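PDB 6G1B: hydrogen peroxide-inducible genes activator from Corynebacterium glutamicum, which probably senses hydrogen peroxide through its regulatory domain and, as a LysR-type transcription factor, switches on peroxide-inducible genes. Local coordinates for residues A[144-149]-A[286-291]. The protein carries 1 engineered substitution. Numbering follows the deposited sequence.
Sequences ALLRDG and VYRSSS. With 1PS (3-pyridinium-1-ylpropane-1-sulfonate), chain E; PEO (hydrogen peroxide), chain H.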
ATOM      1  N   ALA A 144      -5.831  12.719 -24.863  1.00 35.49           N
ATOM      2  CA  ALA A 144      -4.558  12.914 -24.160  1.00 36.21           C
ATOM      3  C   ALA A 144      -3.768  11.600 -24.067  1.00 35.76           C
ATOM      4  O   ALA A 144      -2.565  11.604 -24.336  1.00 36.62           O
ATOM      5  CB  ALA A 144      -4.743  13.526 -22.785  1.00 36.98           C
ATOM      6  N   LEU A 145      -4.436  10.495 -23.731  1.00 35.08           N
ATOM      7  CA  LEU A 145      -3.786   9.177 -23.667  1.00 35.12           C
ATOM      8  C   LEU A 145      -3.284   8.693 -25.042  1.00 35.10           C
ATOM      9  O   LEU A 145      -2.182   8.111 -25.151  1.00 35.20           O
ATOM     10  CB  LEU A 145      -4.721   8.114 -23.086  1.00 34.79           C
ATOM     11  CG  LEU A 145      -5.194   8.212 -21.633  1.00 35.63           C
ATOM     12  CD1 LEU A 145      -6.320   7.215 -21.401  1.00 35.49           C
ATOM     13  CD2 LEU A 145      -4.039   7.945 -20.674  1.00 36.91           C
ATOM     14  N   LEU A 146      -4.093   8.929 -26.079  1.00 35.13           N
ATOM     15  CA  LEU A 146      -3.726   8.592 -27.441  1.00 35.43           C
ATOM     16  C   LEU A 146      -2.461   9.334 -27.865  1.00 36.77           C
ATOM     17  O   LEU A 146      -1.509   8.736 -28.383  1.00 36.61           O
ATOM     18  CB  LEU A 146      -4.894   8.893 -28.414  1.00 35.18           C
ATOM     19  CG  LEU A 146      -4.712   8.441 -29.861  1.00 35.36           C
ATOM     20  CD1 LEU A 146      -4.562   6.942 -29.930  1.00 34.99           C
ATOM     21  CD2 LEU A 146      -5.898   8.881 -30.734  1.00 36.45           C
ATOM     22  N   ARG A 147      -2.476  10.633 -27.658  1.00 39.13           N
ATOM     23  CA  ARG A 147      -1.348  11.510 -27.990  1.00 41.65           C
ATOM     24  C   ARG A 147      -0.046  11.035 -27.315  1.00 42.34           C
ATOM     25  O   ARG A 147       1.028  11.044 -27.924  1.00 42.38           O
ATOM     26  CB  ARG A 147      -1.679  12.919 -27.516  1.00 44.61           C
ATOM     27  CG  ARG A 147      -1.209  14.076 -28.388  1.00 48.33           C
ATOM     28  CD  ARG A 147      -2.278  15.213 -28.401  1.00 50.49           C
ATOM     29  NE  ARG A 147      -2.595  15.699 -27.050  1.00 53.25           N
ATOM     30  CZ  ARG A 147      -3.827  15.959 -26.557  1.00 54.64           C
ATOM     31  NH1 ARG A 147      -4.943  15.723 -27.256  1.00 52.68           N
ATOM     32  NH2 ARG A 147      -3.937  16.405 -25.305  1.00 55.34           N
ATOM     33  N   ASP A 148      -0.156  10.608 -26.063  1.00 42.25           N
ATOM     34  CA  ASP A 148       1.014  10.221 -25.277  1.00 43.96           C
ATOM     35  C   ASP A 148       1.412   8.747 -25.409  1.00 41.16           C
ATOM     36  O   ASP A 148       2.355   8.322 -24.781  1.00 42.58           O
ATOM     37  CB  ASP A 148       0.773  10.599 -23.815  1.00 47.26           C
ATOM     38  CG  ASP A 148       0.684  12.121 -23.621  1.00 52.04           C
ATOM     39  OD1 ASP A 148       1.650  12.830 -24.046  1.00 54.96           O
ATOM     40  OD2 ASP A 148      -0.339  12.611 -23.055  1.00 55.99           O
ATOM     41  N   GLY A 149       0.706   7.993 -26.249  1.00 38.11           N
ATOM     42  CA  GLY A 149       0.978   6.586 -26.470  1.00 36.78           C
ATOM     43  C   GLY A 149       0.471   5.612 -25.432  1.00 36.21           C
ATOM     44  O   GLY A 149       0.732   4.407 -25.547  1.00 36.51           O
ATOM     45  N   VAL A 286     -10.126   6.553 -33.797  1.00 34.35           N
ATOM     46  CA  VAL A 286      -9.104   7.550 -34.077  1.00 34.46           C
ATOM     47  C   VAL A 286      -7.722   7.096 -33.599  1.00 34.51           C
ATOM     48  O   VAL A 286      -7.572   6.577 -32.495  1.00 34.86           O
ATOM     49  CB  VAL A 286      -9.516   9.027 -33.747  1.00 34.77           C
ATOM     50  CG1 VAL A 286     -10.884   9.122 -33.134  1.00 34.92           C
ATOM     51  CG2 VAL A 286      -8.478   9.811 -32.996  1.00 35.06           C
ATOM     52  N   TYR A 287      -6.710   7.280 -34.438  1.00 34.54           N
ATOM     53  CA  TYR A 287      -5.353   6.824 -34.091  1.00 34.58           C
ATOM     54  C   TYR A 287      -4.299   7.815 -34.566  1.00 34.70           C
ATOM     55  O   TYR A 287      -4.613   8.705 -35.339  1.00 35.05           O
ATOM     56  CB  TYR A 287      -5.129   5.412 -34.619  1.00 34.61           C
ATOM     57  CG  TYR A 287      -5.053   5.296 -36.123  1.00 34.82           C
ATOM     58  CD1 TYR A 287      -6.198   5.076 -36.894  1.00 35.14           C
ATOM     59  CD2 TYR A 287      -3.825   5.375 -36.778  1.00 34.96           C
ATOM     60  CE1 TYR A 287      -6.118   4.944 -38.273  1.00 35.69           C
ATOM     61  CE2 TYR A 287      -3.720   5.238 -38.153  1.00 35.47           C
ATOM     62  CZ  TYR A 287      -4.863   5.043 -38.903  1.00 35.95           C
ATOM     63  OH  TYR A 287      -4.721   4.932 -40.264  1.00 36.80           O
ATOM     64  N   ARG A 288      -3.074   7.680 -34.072  1.00 34.77           N
ATOM     65  CA  ARG A 288      -1.975   8.601 -34.431  1.00 35.12           C
ATOM     66  C   ARG A 288      -1.499   8.325 -35.849  1.00 35.47           C
ATOM     67  O   ARG A 288      -1.173   7.174 -36.182  1.00 35.22           O
ATOM     68  CB  ARG A 288      -0.802   8.444 -33.458  1.00 34.91           C
ATOM     69  CG  ARG A 288      -1.065   8.661 -31.973  1.00 35.07           C
ATOM     70  CD  ARG A 288       0.232   8.437 -31.158  1.00 35.18           C
ATOM     71  NE  ARG A 288       0.607   7.025 -31.172  1.00 34.65           N
ATOM     72  CZ  ARG A 288       0.057   6.062 -30.438  1.00 34.81           C
ATOM     73  NH1 ARG A 288      -0.891   6.313 -29.521  1.00 35.31           N
ATOM     74  NH2 ARG A 288       0.467   4.821 -30.625  1.00 34.69           N
ATOM     75  N   SER A 289      -1.415   9.362 -36.687  1.00 36.58           N
ATOM     76  CA  SER A 289      -0.738   9.276 -38.029  1.00 37.43           C
ATOM     77  C   SER A 289       0.630   8.603 -38.053  1.00 37.40           C
ATOM     78  O   SER A 289       0.999   7.986 -39.047  1.00 37.55           O
ATOM     79  CB  SER A 289      -0.483  10.667 -38.594  1.00 38.55           C
ATOM     80  OG  SER A 289      -1.697  11.172 -38.980  1.00 39.56           O
ATOM     81  N   SER A 290       1.367   8.748 -36.961  1.00 37.42           N
ATOM     82  CA  SER A 290       2.680   8.141 -36.836  1.00 37.74           C
ATOM     83  C   SER A 290       2.677   6.609 -36.691  1.00 37.49           C
ATOM     84  O   SER A 290       3.740   6.007 -36.812  1.00 37.76           O
ATOM     85  CB  SER A 290       3.402   8.789 -35.652  1.00 38.06           C
ATOM     86  OG  SER A 290       2.529   8.886 -34.529  1.00 38.17           O
ATOM     87  N   SER A 291       1.520   5.996 -36.420  1.00 37.36           N
ATOM     88  CA  SER A 291       1.411   4.529 -36.304  1.00 37.24           C
ATOM     89  C   SER A 291       1.563   3.808 -37.634  1.00 37.67           C
ATOM     90  O   SER A 291       1.021   4.236 -38.653  1.00 38.68           O
ATOM     91  CB  SER A 291       0.059   4.130 -35.702  1.00 37.42           C
ATOM     92  OG  SER A 291       0.058   2.766 -35.296  1.00 37.69           O
TER
HETATM   93  N1  1PS E 403       2.449   5.316 -41.318  0.83 52.21           N
HETATM   94  C1  1PS E 403       3.239   5.996 -40.444  1.00 44.90           C
HETATM   95  C2  1PS E 403       4.501   5.520 -40.127  0.55 51.36           C
HETATM   96  C3  1PS E 403       2.909   4.159 -41.866  1.00 57.05           C
HETATM   97  C4  1PS E 403       4.174   3.684 -41.547  0.90 51.19           C
HETATM   98  C5  1PS E 403       4.955   4.369 -40.681  1.00 52.38           C
HETATM   99  C6  1PS E 403       1.107   5.787 -41.640  1.00 57.78           C
HETATM  100  C7  1PS E 403       1.092   7.136 -42.356  1.00 55.85           C
HETATM  101  C8  1PS E 403      -0.281   7.783 -42.171  0.56 55.58           C
HETATM  102  S1  1PS E 403      -0.586   8.951 -43.519  0.92 57.05           S
HETATM  103  O1  1PS E 403      -1.856   9.726 -43.266  0.78 57.08           O
HETATM  104  O2  1PS E 403      -0.661   8.235 -44.843  0.85 53.52           O
HETATM  105  O3  1PS E 403       0.601   9.859 -43.721  0.62 45.17           O
HETATM  106  O1  PEO H 406      -7.835   6.185 -42.187  1.00 63.77           O
HETATM  107  O2  PEO H 406      -7.032   4.944 -42.076  1.00 63.70           O
HETATM  108  O   HOH W   1       0.299   3.022 -28.512  1.00 36.36           O
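L146 lays its CD2 methyl against V286, 3.6 Å from V286 CG2 and 3.3 Å from the V286 carbonyl O. This joins the C-terminal end of helix 139-147 to the last residues of strand 278-288 in the LysR substrate-binding domain, a periplasmic-binding-protein-like fold in which helices pack on a mixed sheet. With CG anti to its backbone N (chi1 -173°), L146 carries both methyls to the strand, L146 CD1 reaching R288 NH1 at 3.7 Å; M165 and I151 also pack on this leucine. R288 and L146 lie alongside each other, pointing opposite ways, and R288 bends at chi3 (-69°), which brings its guanidinium to the C-terminal end of the helix, beside L146 O. There R288 NH1 donates to L146 O over 2.7 Å, with an N-H...O angle of 154°, in the carbonyl plane and on a lone pair. The same oxygen takes G149 N, so two donors satisfy a carbonyl at the last helical turn. G149, at positive phi, closes that turn as a Schellman motif and sets its CA over one guanidinium face, 3.6 Å from R288 NH1. NH1 also bonds to I151 O, while NH2 forms a salt bridge to an acidic side chain of a neighbouring subunit. Beyond R288 the chain makes a type I turn, R288 to S291; the carbonyls of S289, S290 and S291 lie against the bound pyridinium group. Y287 points away from the helix, its ring meeting F297 and Y287 OH 2.9 Å from O2 of a hydrogen peroxide probably picked up from the crystallisation liquor. On the helix side, a water accepts from R288 NH2 at 2.8 Å.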